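PDB 2Q9L: NTP pyrophosphohydrolase MazG-like domain-containing protein from Vibrio sp. DAT722, which probably hydrolyses nucleoside triphosphates to the monophosphate and pyrophosphate, using bound magnesium, as an all-helical MazG-like enzyme. Local coordinates for residues A[2-7]-A[76-81]; A[32-37]-A[53-58]; A[15-20]-A[70-75]. All coordinates share one frame; numbering follows the deposited sequence.

The three contacts tie together the four helices of one chain in a four-chain assembly. Interaction 2 holds the magnesium site: E33 and E58 meet at the ion, between helices 20-39 and 55-72. Interaction 3 uses the C-terminal end of helix 55-72, and interaction 1 joins helices 3-13 and 77-89 beside it; both lie on the other side of the chain's centre from interaction 2, their centres about 24 and 23 Å from its own. These two touch each other, their centres about 15 Å apart: Q7 NE2 lies 2.7 Å from V75 O and Q7 O 2.9 Å from N71 ND2, both probable hydrogen bonds. All three contacts also touch the second subunit.

Interaction 1: residues A[2-7]-A[76-81]; sequences KLSELQ and NLEKTH
E78 reaches the start of helix 3-13 with both carboxylate oxygens. OE2 offers its syn lone pair to K2 NZ at 2.9 Å, a salt bridge where the two side chains cross at about a right angle. E78 OE1 lies 3.0 Å from S4 N, which donates from above the carboxylate plane with a bent N-H...O angle of 138°. CG of E78 stands anti to the backbone N (chi1 -152°) and the chain runs on extended, long enough to bridge two roughly antiparallel helices. A second polar link runs the other way: L77 N donates to Q7 OE1 at 3.2 Å, nearly straight at 163°, while Q7 NE2 is held by V75 O. One water bridges the middle, accepting from S4 OG and E78 N and donating to Q7 OE1. The one apolar pair across the contact, L3 CD2 and L77 CB 4.2 Å apart, is buried; leucine suits position 77 because it also packs on C67 and A70 of helix 55-72. N76 caps its helix, its OD1 taking K79 N. Acceptors from side chains serve amides in the first turns of both helices, where backbone acceptors are lacking, and K2 would offset the charge of E78.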
# COMPACT_ATOMS: atom_id res chain seq x y z
N LYS A 2 -22.48 -3.37 -11.91
CA LYS A 2 -22.87 -2.82 -10.62
C LYS A 2 -21.86 -3.25 -9.53
O LYS A 2 -21.38 -4.39 -9.53
CB LYS A 2 -24.29 -3.25 -10.26
CG LYS A 2 -25.13 -2.19 -9.58
CD LYS A 2 -26.61 -2.43 -9.82
CE LYS A 2 -27.47 -1.59 -8.87
NZ LYS A 2 -27.35 -2.03 -7.44
N LEU A 3 -21.56 -2.34 -8.60
CA LEU A 3 -20.57 -2.56 -7.54
C LEU A 3 -20.92 -3.74 -6.62
O LEU A 3 -20.04 -4.52 -6.24
CB LEU A 3 -20.35 -1.27 -6.73
CG LEU A 3 -19.33 -1.24 -5.58
CD1 LEU A 3 -17.94 -1.65 -6.06
CD2 LEU A 3 -19.31 0.14 -4.95
N SER A 4 -22.20 -3.87 -6.28
CA SER A 4 -22.70 -5.01 -5.50
C SER A 4 -22.55 -6.32 -6.25
O SER A 4 -22.27 -7.36 -5.64
CB SER A 4 -24.16 -4.80 -5.11
OG SER A 4 -24.24 -4.28 -3.79
N GLU A 5 -22.71 -6.25 -7.57
CA GLU A 5 -22.59 -7.41 -8.45
C GLU A 5 -21.15 -7.86 -8.57
O GLU A 5 -20.87 -9.06 -8.53
CB GLU A 5 -23.18 -7.12 -9.83
CG GLU A 5 -24.68 -7.17 -9.89
CD GLU A 5 -25.23 -6.72 -11.24
OE1 GLU A 5 -24.56 -5.92 -11.94
OE2 GLU A 5 -26.34 -7.17 -11.60
N LEU A 6 -20.23 -6.90 -8.73
CA LEU A 6 -18.79 -7.18 -8.69
C LEU A 6 -18.35 -7.91 -7.42
O LEU A 6 -17.68 -8.94 -7.50
CB LEU A 6 -17.98 -5.89 -8.86
CG LEU A 6 -16.49 -6.05 -9.11
CD1 LEU A 6 -16.20 -7.02 -10.24
CD2 LEU A 6 -15.88 -4.69 -9.39
N GLN A 7 -18.72 -7.35 -6.27
CA GLN A 7 -18.43 -7.91 -4.95
C GLN A 7 -19.00 -9.32 -4.84
O GLN A 7 -18.31 -10.25 -4.42
CB GLN A 7 -19.05 -7.02 -3.88
CG GLN A 7 -18.23 -6.87 -2.62
CD GLN A 7 -18.99 -6.16 -1.52
OE1 GLN A 7 -19.51 -5.06 -1.71
NE2 GLN A 7 -19.04 -6.79 -0.34
N ASN A 76 -20.53 -4.25 3.12
CA ASN A 76 -21.29 -3.95 1.92
C ASN A 76 -20.78 -2.61 1.41
O ASN A 76 -21.06 -1.57 2.00
CB ASN A 76 -22.80 -3.90 2.24
CG ASN A 76 -23.69 -3.66 1.01
OD1 ASN A 76 -23.37 -2.88 0.09
ND2 ASN A 76 -24.85 -4.30 1.00
N LEU A 77 -20.04 -2.64 0.31
CA LEU A 77 -19.40 -1.44 -0.23
C LEU A 77 -20.39 -0.40 -0.73
O LEU A 77 -20.15 0.80 -0.58
CB LEU A 77 -18.40 -1.79 -1.35
CG LEU A 77 -17.10 -2.42 -0.89
CD1 LEU A 77 -16.29 -2.92 -2.08
CD2 LEU A 77 -16.30 -1.45 -0.05
N GLU A 78 -21.49 -0.88 -1.32
CA GLU A 78 -22.54 -0.02 -1.86
C GLU A 78 -23.32 0.68 -0.74
O GLU A 78 -23.69 1.85 -0.88
CB GLU A 78 -23.48 -0.83 -2.75
CG GLU A 78 -24.17 -0.03 -3.85
CD GLU A 78 -24.49 -0.89 -5.08
OE1 GLU A 78 -23.56 -1.22 -5.84
OE2 GLU A 78 -25.68 -1.21 -5.28
N LYS A 79 -23.59 -0.05 0.34
CA LYS A 79 -24.18 0.52 1.55
C LYS A 79 -23.21 1.51 2.23
O LYS A 79 -23.62 2.57 2.70
CB LYS A 79 -24.60 -0.59 2.51
CG LYS A 79 -25.25 -0.13 3.82
CD LYS A 79 -26.74 0.14 3.67
CE LYS A 79 -27.39 0.38 5.03
NZ LYS A 79 -28.84 0.78 4.93
N THR A 80 -21.92 1.17 2.25
CA THR A 80 -20.86 2.05 2.79
C THR A 80 -20.69 3.33 1.96
O THR A 80 -20.55 4.42 2.51
CB THR A 80 -19.53 1.28 2.96
OG1 THR A 80 -19.72 0.22 3.89
CG2 THR A 80 -18.41 2.20 3.48
N HIS A 81 -20.73 3.19 0.63
CA HIS A 81 -20.77 4.35 -0.28
C HIS A 81 -21.93 5.31 0.00
O HIS A 81 -21.73 6.53 0.02
CB HIS A 81 -20.83 3.89 -1.74
CG HIS A 81 -21.09 5.00 -2.71
ND1 HIS A 81 -22.32 5.20 -3.30
CD2 HIS A 81 -20.29 5.99 -3.17
CE1 HIS A 81 -22.26 6.25 -4.09
NE2 HIS A 81 -21.04 6.75 -4.02
O HOH W 1 -21.66 -3.73 -2.51

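Interaction 2: residues A[32-37]-A[53-58]; sequences GELSES and GSVAEE. With MG (magnesium ion), chain E.
E33 CB covers one face of the E58 carboxylate, while the magnesium ion sits at its edge, close to its plane but well off that of the E33 carboxylate. The two planes are 77° apart, and E33 OE1 and E58 OE1 each lie 2.4 Å from the ion; the other oxygens stand back. E33 runs extended beyond CG, whereas the bend of E58 at chi2 (-45°) brings its carboxylate against E33. The two OE1 atoms are 3.6 Å apart, a closeness of like charges that the cation would offset; E30 and D61 supply the remaining protein ligands. Beyond the carboxylates the two helices come close, E58 CB lying 3.4 Å from L34 CA. Small S37 fits here, its OG pointing to G53 O in a very short, hence doubtful, hydrogen bond. V55 CG2 packs on S37 CB at 3.6 Å, and L34 CD1 comes up to V55 CG1. G53 has a positive phi of 88°, which glycine adopts readily, before S54 caps the next helix, its OG accepting from E57 N and also bonded to L51 O. The contact joins helix 20-39 to the start of helix 55-72, while L27 and H73 of the second subunit pack on L34 and V55.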
# COMPACT_ATOMS: atom_id res chain seq x y z
N GLY A 32 1.84 -2.57 -4.77
CA GLY A 32 3.24 -2.50 -5.18
C GLY A 32 3.37 -2.63 -6.69
O GLY A 32 4.19 -1.94 -7.30
N GLU A 33 2.54 -3.48 -7.30
CA GLU A 33 2.52 -3.60 -8.75
C GLU A 33 1.91 -2.36 -9.42
O GLU A 33 2.35 -1.94 -10.50
CB GLU A 33 1.82 -4.88 -9.17
CG GLU A 33 2.70 -6.10 -8.96
CD GLU A 33 1.95 -7.40 -9.15
OE1 GLU A 33 1.15 -7.52 -10.11
OE2 GLU A 33 2.18 -8.33 -8.34
N LEU A 34 0.92 -1.77 -8.76
CA LEU A 34 0.34 -0.53 -9.25
C LEU A 34 1.37 0.61 -9.24
O LEU A 34 1.41 1.44 -10.18
CB LEU A 34 -0.92 -0.17 -8.45
CG LEU A 34 -1.43 1.27 -8.61
CD1 LEU A 34 -1.91 1.51 -10.01
CD2 LEU A 34 -2.50 1.54 -7.59
N SER A 35 2.21 0.64 -8.22
CA SER A 35 3.17 1.69 -8.06
C SER A 35 4.19 1.63 -9.18
O SER A 35 4.63 2.67 -9.67
CB SER A 35 3.87 1.55 -6.72
OG SER A 35 4.93 2.47 -6.60
N GLU A 36 4.56 0.41 -9.57
CA GLU A 36 5.48 0.18 -10.67
C GLU A 36 4.91 0.73 -12.00
O GLU A 36 5.62 1.42 -12.76
CB GLU A 36 5.79 -1.32 -10.80
CG GLU A 36 6.63 -1.65 -12.03
CD GLU A 36 7.08 -3.10 -12.08
OE1 GLU A 36 6.45 -3.97 -11.42
OE2 GLU A 36 8.09 -3.36 -12.78
N SER A 37 3.64 0.45 -12.24
CA SER A 37 2.91 0.90 -13.44
C SER A 37 2.82 2.40 -13.56
O SER A 37 3.04 2.93 -14.63
CB SER A 37 1.50 0.34 -13.42
OG SER A 37 1.59 -1.04 -13.65
N GLY A 53 0.66 -5.52 -16.94
CA GLY A 53 1.56 -4.49 -16.43
C GLY A 53 1.02 -3.07 -16.45
O GLY A 53 1.56 -2.18 -15.78
N SER A 54 -0.07 -2.86 -17.20
CA SER A 54 -0.71 -1.54 -17.36
C SER A 54 -1.24 -0.98 -16.05
O SER A 54 -1.63 -1.74 -15.16
CB SER A 54 -1.85 -1.60 -18.40
OG SER A 54 -2.95 -2.37 -17.95
N VAL A 55 -1.22 0.34 -15.93
CA VAL A 55 -1.86 1.02 -14.81
C VAL A 55 -3.30 0.52 -14.65
O VAL A 55 -3.75 0.28 -13.52
CB VAL A 55 -1.79 2.57 -14.93
CG1 VAL A 55 -2.65 3.24 -13.83
CG2 VAL A 55 -0.34 3.07 -14.82
N ALA A 56 -4.00 0.37 -15.77
CA ALA A 56 -5.37 -0.13 -15.79
C ALA A 56 -5.53 -1.49 -15.08
O ALA A 56 -6.42 -1.66 -14.26
CB ALA A 56 -5.87 -0.22 -17.22
N GLU A 57 -4.66 -2.44 -15.40
CA GLU A 57 -4.74 -3.78 -14.80
C GLU A 57 -4.44 -3.79 -13.32
O GLU A 57 -5.07 -4.54 -12.58
CB GLU A 57 -3.80 -4.74 -15.49
CG GLU A 57 -4.09 -6.19 -15.14
CD GLU A 57 -2.95 -7.10 -15.53
OE1 GLU A 57 -1.84 -6.90 -14.97
OE2 GLU A 57 -3.17 -7.99 -16.37
N GLU A 58 -3.48 -2.97 -12.89
CA GLU A 58 -3.09 -2.93 -11.46
C GLU A 58 -4.16 -2.26 -10.63
O GLU A 58 -4.45 -2.72 -9.54
CB GLU A 58 -1.72 -2.29 -11.23
CG GLU A 58 -0.55 -2.78 -12.10
CD GLU A 58 -0.46 -4.30 -12.27
OE1 GLU A 58 -1.08 -5.07 -11.51
OE2 GLU A 58 0.27 -4.74 -13.20
MG MG E . -1.15 -7.26 -10.60

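Interaction 3: residues A[15-20]-A[70-75]; sequences YAPEQS and ANIHGV
The turn that leads from helix 3-13 into helix 20-39 packs here against the C-terminal end of helix 55-72, with I72 of that helix as the side chain on which the turn closes. Its CD1 is pressed against the backbone of P17, 3.3 Å from P17 CA, and also meets P17 CB and the carbonyl of A16, with I72 CD1 3.6 Å from A16 O. CG1 of I72 lies anti to the carbonyl carbon (chi1 -74°) and CG2 anti to the backbone N, which divides the two branches: CD1 goes to the turn, while CG2 meets S20 CB at 3.8 Å. Branching at CB thus lets a single isoleucine send CD1 to P17 and CG2 to S20.

In this all-alpha MazG-type fold helix 55-72 ends at H73, the first residue to leave helical angles, and G74 follows with a positive phi of 64°, well suited to glycine, as the chain turns toward helix 77-89. Y15 supplies the flat side of the contact. Its ring carries P17 CD over one face, and its edge is turned to the last turn of the helix, where Y15 CE1 lies 3.4 Å from N71 O. Ring carbon CE1 also touches I72 CD1 at 3.7 Å, and CD1 of the ring reaches N71 CB. The ring and the N71 amide are 76° apart, so the two groups do not stack; the amide is occupied elsewhere, its ND2 donating to Q7 O. K11 makes a cation-pi contact with the Y15 ring.

H73 has I72 CG2 over one face of its ring, and a water lies in the plane at its edge. That water donates to S20 O at 2.8 Å and pairs with H73 NE2, linking the two segments, while H73 ND1 bonds to S43 of the second subunit.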
# COMPACT_ATOMS: atom_id res chain seq x y z
N TYR A 15 -13.83 -16.92 -2.16
CA TYR A 15 -14.25 -16.57 -0.79
C TYR A 15 -13.76 -17.60 0.23
O TYR A 15 -14.35 -18.66 0.37
CB TYR A 15 -15.78 -16.42 -0.72
CG TYR A 15 -16.34 -15.99 0.64
CD1 TYR A 15 -16.14 -14.69 1.12
CD2 TYR A 15 -17.07 -16.88 1.43
CE1 TYR A 15 -16.63 -14.29 2.37
CE2 TYR A 15 -17.59 -16.49 2.67
CZ TYR A 15 -17.37 -15.20 3.13
OH TYR A 15 -17.86 -14.81 4.34
N ALA A 16 -12.67 -17.26 0.93
CA ALA A 16 -12.11 -18.09 2.00
C ALA A 16 -11.95 -17.25 3.27
O ALA A 16 -10.88 -16.66 3.49
CB ALA A 16 -10.77 -18.69 1.57
N PRO A 17 -13.00 -17.19 4.11
CA PRO A 17 -13.01 -16.29 5.28
C PRO A 17 -11.98 -16.65 6.38
O PRO A 17 -11.59 -15.78 7.17
CB PRO A 17 -14.45 -16.36 5.80
CG PRO A 17 -15.01 -17.64 5.25
CD PRO A 17 -14.24 -17.99 4.00
N GLU A 18 -11.52 -17.89 6.41
CA GLU A 18 -10.46 -18.29 7.35
C GLU A 18 -9.05 -17.95 6.85
O GLU A 18 -8.07 -18.35 7.45
CB GLU A 18 -10.59 -19.78 7.67
CG GLU A 18 -11.96 -20.13 8.20
CD GLU A 18 -12.04 -21.51 8.77
OE1 GLU A 18 -11.02 -22.03 9.23
OE2 GLU A 18 -13.15 -22.08 8.77
N GLN A 19 -8.98 -17.22 5.74
CA GLN A 19 -7.71 -16.81 5.13
C GLN A 19 -7.71 -15.30 4.91
O GLN A 19 -7.38 -14.84 3.82
CB GLN A 19 -7.48 -17.53 3.80
CG GLN A 19 -7.52 -19.05 3.94
CD GLN A 19 -7.14 -19.78 2.66
OE1 GLN A 19 -6.13 -19.47 2.02
NE2 GLN A 19 -7.95 -20.77 2.30
N SER A 20 -8.08 -14.55 5.94
CA SER A 20 -8.12 -13.09 5.83
C SER A 20 -6.75 -12.47 5.52
O SER A 20 -6.67 -11.43 4.88
CB SER A 20 -8.72 -12.44 7.09
OG SER A 20 -7.87 -12.58 8.21
N ALA A 70 -13.70 -6.82 1.43
CA ALA A 70 -15.04 -6.45 1.87
C ALA A 70 -15.89 -7.69 2.18
O ALA A 70 -16.53 -7.75 3.23
CB ALA A 70 -15.72 -5.55 0.85
N ASN A 71 -15.87 -8.68 1.28
CA ASN A 71 -16.60 -9.94 1.48
C ASN A 71 -16.17 -10.64 2.76
O ASN A 71 -17.00 -11.10 3.54
CB ASN A 71 -16.42 -10.88 0.28
CG ASN A 71 -17.11 -10.38 -1.00
OD1 ASN A 71 -18.12 -9.68 -0.96
ND2 ASN A 71 -16.56 -10.76 -2.16
N ILE A 72 -14.86 -10.73 2.98
CA ILE A 72 -14.25 -11.39 4.14
C ILE A 72 -14.62 -10.70 5.45
O ILE A 72 -14.87 -11.36 6.47
CB ILE A 72 -12.69 -11.45 3.97
CG1 ILE A 72 -12.33 -12.53 2.94
CG2 ILE A 72 -11.94 -11.68 5.29
CD1 ILE A 72 -13.08 -13.81 3.11
N HIS A 73 -14.66 -9.37 5.41
CA HIS A 73 -14.90 -8.56 6.60
C HIS A 73 -16.36 -8.17 6.82
O HIS A 73 -16.66 -7.35 7.68
CB HIS A 73 -13.96 -7.34 6.60
CG HIS A 73 -12.54 -7.72 6.83
ND1 HIS A 73 -12.03 -7.95 8.09
CD2 HIS A 73 -11.53 -7.96 5.96
CE1 HIS A 73 -10.76 -8.31 7.98
NE2 HIS A 73 -10.43 -8.31 6.70
N GLY A 74 -17.26 -8.78 6.04
CA GLY A 74 -18.70 -8.53 6.16
C GLY A 74 -19.13 -7.11 5.82
O GLY A 74 -20.08 -6.59 6.40
N VAL A 75 -18.42 -6.50 4.86
CA VAL A 75 -18.68 -5.13 4.42
C VAL A 75 -19.50 -5.09 3.12
O VAL A 75 -19.20 -5.81 2.17
CB VAL A 75 -17.35 -4.33 4.20
CG1 VAL A 75 -17.63 -2.92 3.62
CG2 VAL A 75 -16.52 -4.25 5.50
O HOH W 2 -7.83 -9.16 6.12